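Local atomic coordinates of carbohydrate kinase (Agrobacterium tumefaciens, PDB entry 2NWH), a protein that probably transfers a phosphoryl group from ATP to a sugar or related substrate. Residues S226-F231 against K248-A253; A263-G268 against R272-Q277; G278-A283 against G306-A311. All coordinates share one frame; numbering follows the deposited sequence.

Contact 1: S226-F231 against K248-A253; sequences SEVVAF and KDVTGA. With NA (sodium ion), chain E.
V250 in the loop 248-253 faces the beginning of strand 227-231 and makes the apolar part of this contact. Its CG2 lies over the backbone of S226, 4.2 Å from S226 CA. V250 CG2 also meets V228 CG2, more loosely, at 4.5 Å. Valine suits both places: its branches start at CB and fill the angle between strand and loop without a long chain. L275 packs on V228 and A279 on V250, so helix 271-286 encloses the valines from a further side and makes this the packed part of the contact, and a backbone bond between V250 and A225 ties down the loop.

The side of S226 and K248 is the open one, a single polar approach at an exposed edge. S226 OG stands 3.3 Å from K248 O, while the K248 side chain leaves the strand and gives NZ to the carbonyls of I244 and E246.

The residues before and after V250 turn their oxygens to a sodium ion. D249 grips the sodium ion with both carboxylate oxygens, OD1 at 2.3 Å and OD2 at 2.6 Å. T251 chelates the same sodium ion through its carbonyl O at 2.4 Å and its hydroxyl OG1 at 2.6 Å. With chi1 at 62°, OG1 sits between the backbone N and the carbonyl carbon, which lets threonine offer both oxygens to one ion. An Asx turn braces the pair: T251 N donates to D249 OD1 over 3.1 Å at 156°, arriving 38° out of the carboxylate plane.

The sequence D-V-T-G-A begins the glycine-rich pfkB signature, and the site probably corresponds to the monovalent-cation site known in ribokinase. OG1 also hydrogen-bonds G224 O, the carbonyl acting as acceptor, so the hydroxyl can keep its lone pairs for sodium; the ion probably stiffens the loop leading into helix 255-266.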
loop_
_atom_site.group_PDB
_atom_site.type_symbol
_atom_site.label_atom_id
_atom_site.label_comp_id
_atom_site.label_asym_id
_atom_site.label_seq_id
_atom_site.Cartn_x
_atom_site.Cartn_y
_atom_site.Cartn_z
ATOM N N SER A 226 11.664 -3.169 -13.847
ATOM C CA SER A 226 10.940 -3.258 -15.119
ATOM C C SER A 226 10.081 -4.515 -15.411
ATOM O O SER A 226 9.495 -4.589 -16.505
ATOM C CB SER A 226 11.932 -3.065 -16.288
ATOM O OG SER A 226 12.410 -1.727 -16.392
ATOM N N GLU A 227 10.017 -5.505 -14.509
ATOM C CA GLU A 227 9.131 -6.666 -14.759
ATOM C C GLU A 227 7.930 -6.695 -13.808
ATOM O O GLU A 227 8.092 -6.564 -12.586
ATOM C CB GLU A 227 9.862 -8.015 -14.692
ATOM C CG GLU A 227 11.238 -8.053 -15.314
ATOM C CD GLU A 227 11.884 -9.437 -15.262
ATOM O OE1 GLU A 227 11.427 -10.358 -15.990
ATOM O OE2 GLU A 227 12.871 -9.600 -14.508
ATOM N N VAL A 228 6.737 -6.862 -14.375
ATOM C CA VAL A 228 5.497 -6.926 -13.578
ATOM C C VAL A 228 4.544 -7.942 -14.184
ATOM O O VAL A 228 4.368 -7.967 -15.399
ATOM C CB VAL A 228 4.733 -5.584 -13.551
ATOM C CG1 VAL A 228 3.703 -5.597 -12.387
ATOM C CG2 VAL A 228 5.678 -4.386 -13.446
ATOM N N VAL A 229 3.925 -8.763 -13.334
ATOM C CA VAL A 229 2.879 -9.681 -13.756
ATOM C C VAL A 229 1.564 -9.334 -13.028
ATOM O O VAL A 229 1.586 -8.983 -11.840
ATOM C CB VAL A 229 3.323 -11.163 -13.557
ATOM C CG1 VAL A 229 3.520 -11.517 -12.083
ATOM C CG2 VAL A 229 2.370 -12.146 -14.252
ATOM N N ALA A 230 0.449 -9.355 -13.763
ATOM C CA ALA A 230 -0.886 -9.150 -13.178
ATOM C C ALA A 230 -1.746 -10.335 -13.548
ATOM O O ALA A 230 -1.576 -10.902 -14.625
ATOM C CB ALA A 230 -1.504 -7.881 -13.677
ATOM N N PHE A 231 -2.641 -10.748 -12.656
ATOM C CA PHE A 231 -3.540 -11.867 -12.951
ATOM C C PHE A 231 -4.890 -11.732 -12.260
ATOM O O PHE A 231 -5.023 -10.997 -11.269
ATOM C CB PHE A 231 -2.868 -13.216 -12.666
ATOM C CG PHE A 231 -2.653 -13.521 -11.199
ATOM C CD1 PHE A 231 -3.503 -14.397 -10.526
ATOM C CD2 PHE A 231 -1.570 -12.972 -10.505
ATOM C CE1 PHE A 231 -3.301 -14.702 -9.147
ATOM C CE2 PHE A 231 -1.361 -13.250 -9.132
ATOM C CZ PHE A 231 -2.227 -14.118 -8.453
ATOM N N LYS A 248 12.173 3.787 -17.674
ATOM C CA LYS A 248 13.055 2.681 -17.274
ATOM C C LYS A 248 12.858 2.196 -15.837
ATOM O O LYS A 248 13.531 1.258 -15.405
ATOM C CB LYS A 248 14.528 3.068 -17.469
ATOM C CG LYS A 248 14.841 3.730 -18.787
ATOM C CD LYS A 248 14.585 2.803 -19.960
ATOM C CE LYS A 248 15.268 3.332 -21.248
ATOM N NZ LYS A 248 15.021 4.793 -21.494
ATOM N N ASP A 249 11.968 2.853 -15.093
ATOM C CA ASP A 249 11.589 2.412 -13.744
ATOM C C ASP A 249 10.110 2.668 -13.547
ATOM O O ASP A 249 9.659 3.815 -13.590
ATOM C CB ASP A 249 12.403 3.147 -12.665
ATOM C CG ASP A 249 12.296 2.486 -11.280
ATOM O OD1 ASP A 249 11.518 1.513 -11.102
ATOM O OD2 ASP A 249 12.985 2.948 -10.339
ATOM N N VAL A 250 9.378 1.576 -13.342
ATOM C CA VAL A 250 7.932 1.575 -13.137
ATOM C C VAL A 250 7.565 0.859 -11.809
ATOM O O VAL A 250 6.468 0.296 -11.652
ATOM C CB VAL A 250 7.236 0.909 -14.354
ATOM C CG1 VAL A 250 7.462 1.757 -15.636
ATOM C CG2 VAL A 250 7.752 -0.560 -14.565
ATOM N N THR A 251 8.490 0.884 -10.853
ATOM C CA THR A 251 8.254 0.251 -9.541
ATOM C C THR A 251 8.636 1.209 -8.381
ATOM O O THR A 251 9.664 1.906 -8.444
ATOM C CB THR A 251 9.032 -1.084 -9.410
ATOM O OG1 THR A 251 10.445 -0.819 -9.511
ATOM C CG2 THR A 251 8.625 -2.062 -10.522
ATOM N N GLY A 252 7.826 1.232 -7.323
ATOM C CA GLY A 252 8.159 2.021 -6.142
ATOM C C GLY A 252 8.055 1.260 -4.845
ATOM O O GLY A 252 8.104 0.003 -4.816
ATOM N N ALA A 253 7.917 2.034 -3.761
ATOM C CA ALA A 253 7.592 1.519 -2.419
ATOM C C ALA A 253 6.444 0.500 -2.429
ATOM O O ALA A 253 6.419 -0.408 -1.590
ATOM C CB ALA A 253 7.273 2.669 -1.488
HETATM NA NA NA E . 11.878 1.200 -8.833
#

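Contact 2: A263-G268 against R272-Q277; sequences AAIAEG and REALRQ
A264 and A274 meet where two consecutive helices, 255-266 and 271-286, fold back on each other as a helical hairpin. The approach is very tight: A264 CB is 3.4 Å from A274 CA, closer than carbons usually come, and 3.7 Å from A274 CB. Alanine suits both positions, since a single methyl on each side lets the backbones approach until A264 CA and A274 CA are 4.8 Å apart.

I265 reaches across from one flank, its CD1 lying 3.7 Å from A274 CB. CG1 stands beside the backbone N (chi1 -63°), which carries the longer branch of the isoleucine to this alanine.

On the other flank Q277, in one of its two modelled conformers, lies extended past A264 with its amide at A263. In this conformer Q277 NE2 is 3.3 Å from A263 CB and has a weak hydrogen bond to G260 O, so the placing of the amide is tentative.

Further out, the short connection is held by its own polar contacts. E267 makes a salt bridge with K269, and E273 OE1 accepts from the backbone N of T270. G268, at positive phi, ends the first helix in a Schellman motif, its N bonded to I265 O at 2.7 Å.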
loop_
_atom_site.group_PDB
_atom_site.type_symbol
_atom_site.label_atom_id
_atom_site.label_comp_id
_atom_site.label_asym_id
_atom_site.label_seq_id
_atom_site.Cartn_x
_atom_site.Cartn_y
_atom_site.Cartn_z
ATOM N N ALA A 263 -7.125 1.494 -8.947
ATOM C CA ALA A 263 -7.956 2.531 -9.558
ATOM C C ALA A 263 -8.462 2.098 -10.911
ATOM O O ALA A 263 -9.637 2.318 -11.232
ATOM C CB ALA A 263 -7.245 3.847 -9.668
ATOM N N ALA A 264 -7.589 1.493 -11.724
ATOM C CA ALA A 264 -8.003 0.987 -13.040
ATOM C C ALA A 264 -9.068 -0.121 -12.969
ATOM O O ALA A 264 -10.036 -0.078 -13.720
ATOM C CB ALA A 264 -6.827 0.557 -13.866
ATOM N N ILE A 265 -8.877 -1.100 -12.091
ATOM C CA ILE A 265 -9.852 -2.201 -11.925
ATOM C C ILE A 265 -11.214 -1.670 -11.439
ATOM O O ILE A 265 -12.263 -2.094 -11.913
ATOM C CB ILE A 265 -9.326 -3.318 -10.964
ATOM C CG1 ILE A 265 -8.062 -4.013 -11.524
ATOM C CG2 ILE A 265 -10.450 -4.357 -10.628
ATOM C CD1 ILE A 265 -8.211 -4.741 -12.913
ATOM N N ALA A 266 -11.175 -0.730 -10.507
ATOM C CA ALA A 266 -12.385 -0.193 -9.882
ATOM C C ALA A 266 -13.183 0.605 -10.904
ATOM O O ALA A 266 -14.409 0.663 -10.847
ATOM C CB ALA A 266 -12.019 0.657 -8.692
ATOM N N GLU A 267 -12.482 1.186 -11.864
ATOM C CA GLU A 267 -13.109 1.844 -13.016
ATOM C C GLU A 267 -13.494 0.833 -14.100
ATOM O O GLU A 267 -14.041 1.199 -15.140
ATOM C CB GLU A 267 -12.178 2.933 -13.569
ATOM C CG GLU A 267 -11.879 3.986 -12.513
ATOM C CD GLU A 267 -11.016 5.126 -12.993
ATOM O OE1 GLU A 267 -10.289 4.962 -14.013
ATOM O OE2 GLU A 267 -11.072 6.193 -12.323
ATOM N N GLY A 268 -13.197 -0.438 -13.857
ATOM C CA GLY A 268 -13.577 -1.505 -14.775
ATOM C C GLY A 268 -12.764 -1.607 -16.051
ATOM O O GLY A 268 -13.317 -1.849 -17.121
ATOM N N ARG A 272 -4.696 -5.717 -18.441
ATOM C CA ARG A 272 -3.617 -5.177 -19.292
ATOM C C ARG A 272 -3.547 -3.661 -19.117
ATOM O O ARG A 272 -2.469 -3.107 -18.872
ATOM C CB ARG A 272 -3.882 -5.552 -20.753
ATOM C CG ARG A 272 -2.675 -6.005 -21.570
ATOM C CD ARG A 272 -2.999 -6.113 -23.087
ATOM N NE ARG A 272 -3.834 -4.990 -23.547
ATOM C CZ ARG A 272 -3.432 -3.721 -23.744
ATOM N NH1 ARG A 272 -2.164 -3.331 -23.546
ATOM N NH2 ARG A 272 -4.331 -2.816 -24.132
ATOM N N GLU A 273 -4.706 -3.005 -19.212
ATOM C CA GLU A 273 -4.873 -1.575 -18.923
ATOM C C GLU A 273 -4.536 -1.177 -17.459
ATOM O O GLU A 273 -3.893 -0.148 -17.213
ATOM C CB GLU A 273 -6.303 -1.152 -19.249
ATOM C CG GLU A 273 -6.708 -1.324 -20.704
ATOM C CD GLU A 273 -8.195 -1.025 -20.967
ATOM O OE1 GLU A 273 -9.066 -1.474 -20.182
ATOM O OE2 GLU A 273 -8.495 -0.341 -21.977
ATOM N N ALA A 274 -4.958 -2.002 -16.507
ATOM C CA ALA A 274 -4.654 -1.795 -15.077
ATOM C C ALA A 274 -3.154 -1.908 -14.831
ATOM O O ALA A 274 -2.554 -1.126 -14.083
ATOM C CB ALA A 274 -5.413 -2.787 -14.250
ATOM N N LEU A 275 -2.527 -2.842 -15.520
ATOM C CA LEU A 275 -1.091 -3.017 -15.421
ATOM C C LEU A 275 -0.352 -1.740 -15.836
ATOM O O LEU A 275 0.552 -1.266 -15.124
ATOM C CB LEU A 275 -0.662 -4.115 -16.388
ATOM C CG LEU A 275 0.376 -5.123 -15.906
ATOM C CD1 LEU A 275 0.636 -6.188 -17.001
ATOM C CD2 LEU A 275 1.621 -4.399 -15.555
ATOM N N ARG A 276 -0.716 -1.216 -17.007
ATOM C CA ARG A 276 -0.066 0.007 -17.514
ATOM C C ARG A 276 -0.363 1.238 -16.657
ATOM O O ARG A 276 0.507 2.111 -16.548
ATOM C CB ARG A 276 -0.415 0.251 -18.974
ATOM C CG ARG A 276 0.209 -0.827 -19.888
ATOM C CD ARG A 276 0.059 -0.471 -21.355
ATOM N NE ARG A 276 0.948 0.634 -21.712
ATOM C CZ ARG A 276 0.530 1.834 -22.105
ATOM N NH1 ARG A 276 -0.764 2.099 -22.175
ATOM N NH2 ARG A 276 1.419 2.765 -22.441
ATOM N N GLN A 277 -1.570 1.328 -16.087
ATOM C CA GLN A 277 -1.876 2.472 -15.207
ATOM C C GLN A 277 -1.068 2.419 -13.917
ATOM O O GLN A 277 -0.567 3.465 -13.439
ATOM C CB GLN A 277 -3.377 2.606 -14.873
ATOM C CG GLN A 277 -3.627 3.801 -13.926
ATOM C CD GLN A 277 -5.082 4.186 -13.761
ATOM O OE1 GLN A 277 -5.763 4.571 -14.725
ATOM N NE2 GLN A 277 -5.568 4.090 -12.543
#

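Contact 3: G278-A283 against G306-A311; sequences GAAAAA and GLVPQA
V308 has by far the most surface buried here, and it divides its two methyls between neighbouring alanines of helix 271-286. V308 CG1 lies 3.7 Å from A279 CB. V308 CG2 rests 3.6 Å from A280 CA and 3.8 Å from A280 CB. The torsion explains the division: CG1 is anti to the backbone N (chi1 175°) and CG2 lies beside that N, so the fork of the valine straddles two successive residues of one turn.

A279 and A280 are suited to this because their methyls leave the helix surface shallow enough for CG2 to touch the backbone itself. In the pfkB fold such helices cover a central sheet, and here the chain coming out of helix 298-305 passes along one of them before entering the edge strand 311-313. A280 is also packed by V301 and L305 of helix 298-305, and A283 by M304 of the same helix.

The polar atoms of the passing chain are held separately. R276, one turn before A280, donates from NH2 to V308 O and from NE to P309 O. L307 is joined to V247 by a backbone hydrogen bond, fixing the approach to the valine.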
loop_
_atom_site.group_PDB
_atom_site.type_symbol
_atom_site.label_atom_id
_atom_site.label_comp_id
_atom_site.label_asym_id
_atom_site.label_seq_id
_atom_site.Cartn_x
_atom_site.Cartn_y
_atom_site.Cartn_z
ATOM N N GLY A 278 -0.945 1.214 -13.348
ATOM C CA GLY A 278 -0.167 1.011 -12.132
ATOM C C GLY A 278 1.297 1.352 -12.386
ATOM O O GLY A 278 1.953 2.031 -11.576
ATOM N N ALA A 279 1.825 0.890 -13.516
ATOM C CA ALA A 279 3.172 1.248 -13.923
ATOM C C ALA A 279 3.353 2.742 -14.069
ATOM O O ALA A 279 4.380 3.249 -13.629
ATOM C CB ALA A 279 3.578 0.559 -15.214
ATOM N N ALA A 280 2.379 3.425 -14.694
ATOM C CA ALA A 280 2.463 4.900 -14.866
ATOM C C ALA A 280 2.550 5.577 -13.494
ATOM O O ALA A 280 3.378 6.488 -13.245
ATOM C CB ALA A 280 1.250 5.394 -15.619
ATOM N N ALA A 281 1.653 5.151 -12.615
ATOM C CA ALA A 281 1.596 5.681 -11.259
ATOM C C ALA A 281 2.913 5.467 -10.485
ATOM O O ALA A 281 3.427 6.399 -9.885
ATOM C CB ALA A 281 0.373 5.116 -10.516
ATOM N N ALA A 282 3.481 4.265 -10.540
ATOM C CA ALA A 282 4.792 3.986 -9.915
ATOM C C ALA A 282 5.926 4.889 -10.491
ATOM O O ALA A 282 6.695 5.531 -9.714
ATOM C CB ALA A 282 5.128 2.476 -10.106
ATOM N N ALA A 283 5.962 4.986 -11.819
ATOM C CA ALA A 283 6.990 5.772 -12.568
ATOM C C ALA A 283 6.948 7.227 -12.148
ATOM O O ALA A 283 7.986 7.857 -12.004
ATOM C CB ALA A 283 6.761 5.655 -14.106
ATOM N N GLY A 306 1.772 7.337 -21.898
ATOM C CA GLY A 306 2.363 7.173 -23.240
ATOM C C GLY A 306 3.829 6.711 -23.201
ATOM O O GLY A 306 4.376 6.233 -24.191
ATOM N N LEU A 307 4.460 6.849 -22.041
ATOM C CA LEU A 307 5.866 6.476 -21.873
ATOM C C LEU A 307 6.024 5.084 -21.275
ATOM O O LEU A 307 7.142 4.530 -21.217
ATOM C CB LEU A 307 6.571 7.514 -21.000
ATOM C CG LEU A 307 6.629 8.967 -21.483
ATOM C CD1 LEU A 307 7.334 9.081 -22.812
ATOM C CD2 LEU A 307 5.245 9.624 -21.545
ATOM N N VAL A 308 4.900 4.522 -20.831
ATOM C CA VAL A 308 4.869 3.191 -20.230
ATOM C C VAL A 308 4.942 2.116 -21.306
ATOM O O VAL A 308 4.204 2.169 -22.285
ATOM C CB VAL A 308 3.616 2.994 -19.313
ATOM C CG1 VAL A 308 3.520 1.565 -18.785
ATOM C CG2 VAL A 308 3.703 3.946 -18.158
ATOM N N PRO A 309 5.842 1.141 -21.124
ATOM C CA PRO A 309 5.888 0.045 -22.096
ATOM C C PRO A 309 4.528 -0.614 -22.314
ATOM O O PRO A 309 3.669 -0.585 -21.432
ATOM C CB PRO A 309 6.867 -0.950 -21.457
ATOM C CG PRO A 309 7.744 -0.100 -20.559
ATOM C CD PRO A 309 6.866 1.019 -20.066
ATOM N N GLN A 310 4.336 -1.216 -23.482
ATOM C CA GLN A 310 3.126 -2.028 -23.720
ATOM C C GLN A 310 3.001 -3.263 -22.806
ATOM O O GLN A 310 4.012 -3.778 -22.306
ATOM C CB GLN A 310 3.013 -2.423 -25.187
ATOM C CG GLN A 310 2.280 -1.380 -26.024
ATOM C CD GLN A 310 0.965 -0.926 -25.377
ATOM O OE1 GLN A 310 0.246 -1.722 -24.744
ATOM N NE2 GLN A 310 0.650 0.363 -25.531
ATOM N N ALA A 311 1.759 -3.702 -22.575
ATOM C CA ALA A 311 1.487 -4.888 -21.775
ATOM C C ALA A 311 1.039 -6.002 -22.706
ATOM O O ALA A 311 0.483 -5.732 -23.774
ATOM C CB ALA A 311 0.412 -4.614 -20.692
#

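In the fold
The three contacts follow one another along the chain, none nested in or crossing another. Contact 1 closes a 16-residue excursion that includes strand 236-239 and returns the loop 248-253 to the start of strand 227-231. The chain then enters helix 255-266, and contact 2 closes the short turn into helix 271-286. That helix carries on directly into contact 3, which brings back the chain after 22 residues that include helix 298-305. Helix 271-286 is therefore the shared element, joining the sheet, the cation-binding loop and the C-terminal segment: L275 packs on A230, A282 and A283 back the loop, and R272 meets A311 at the sheet's last strand.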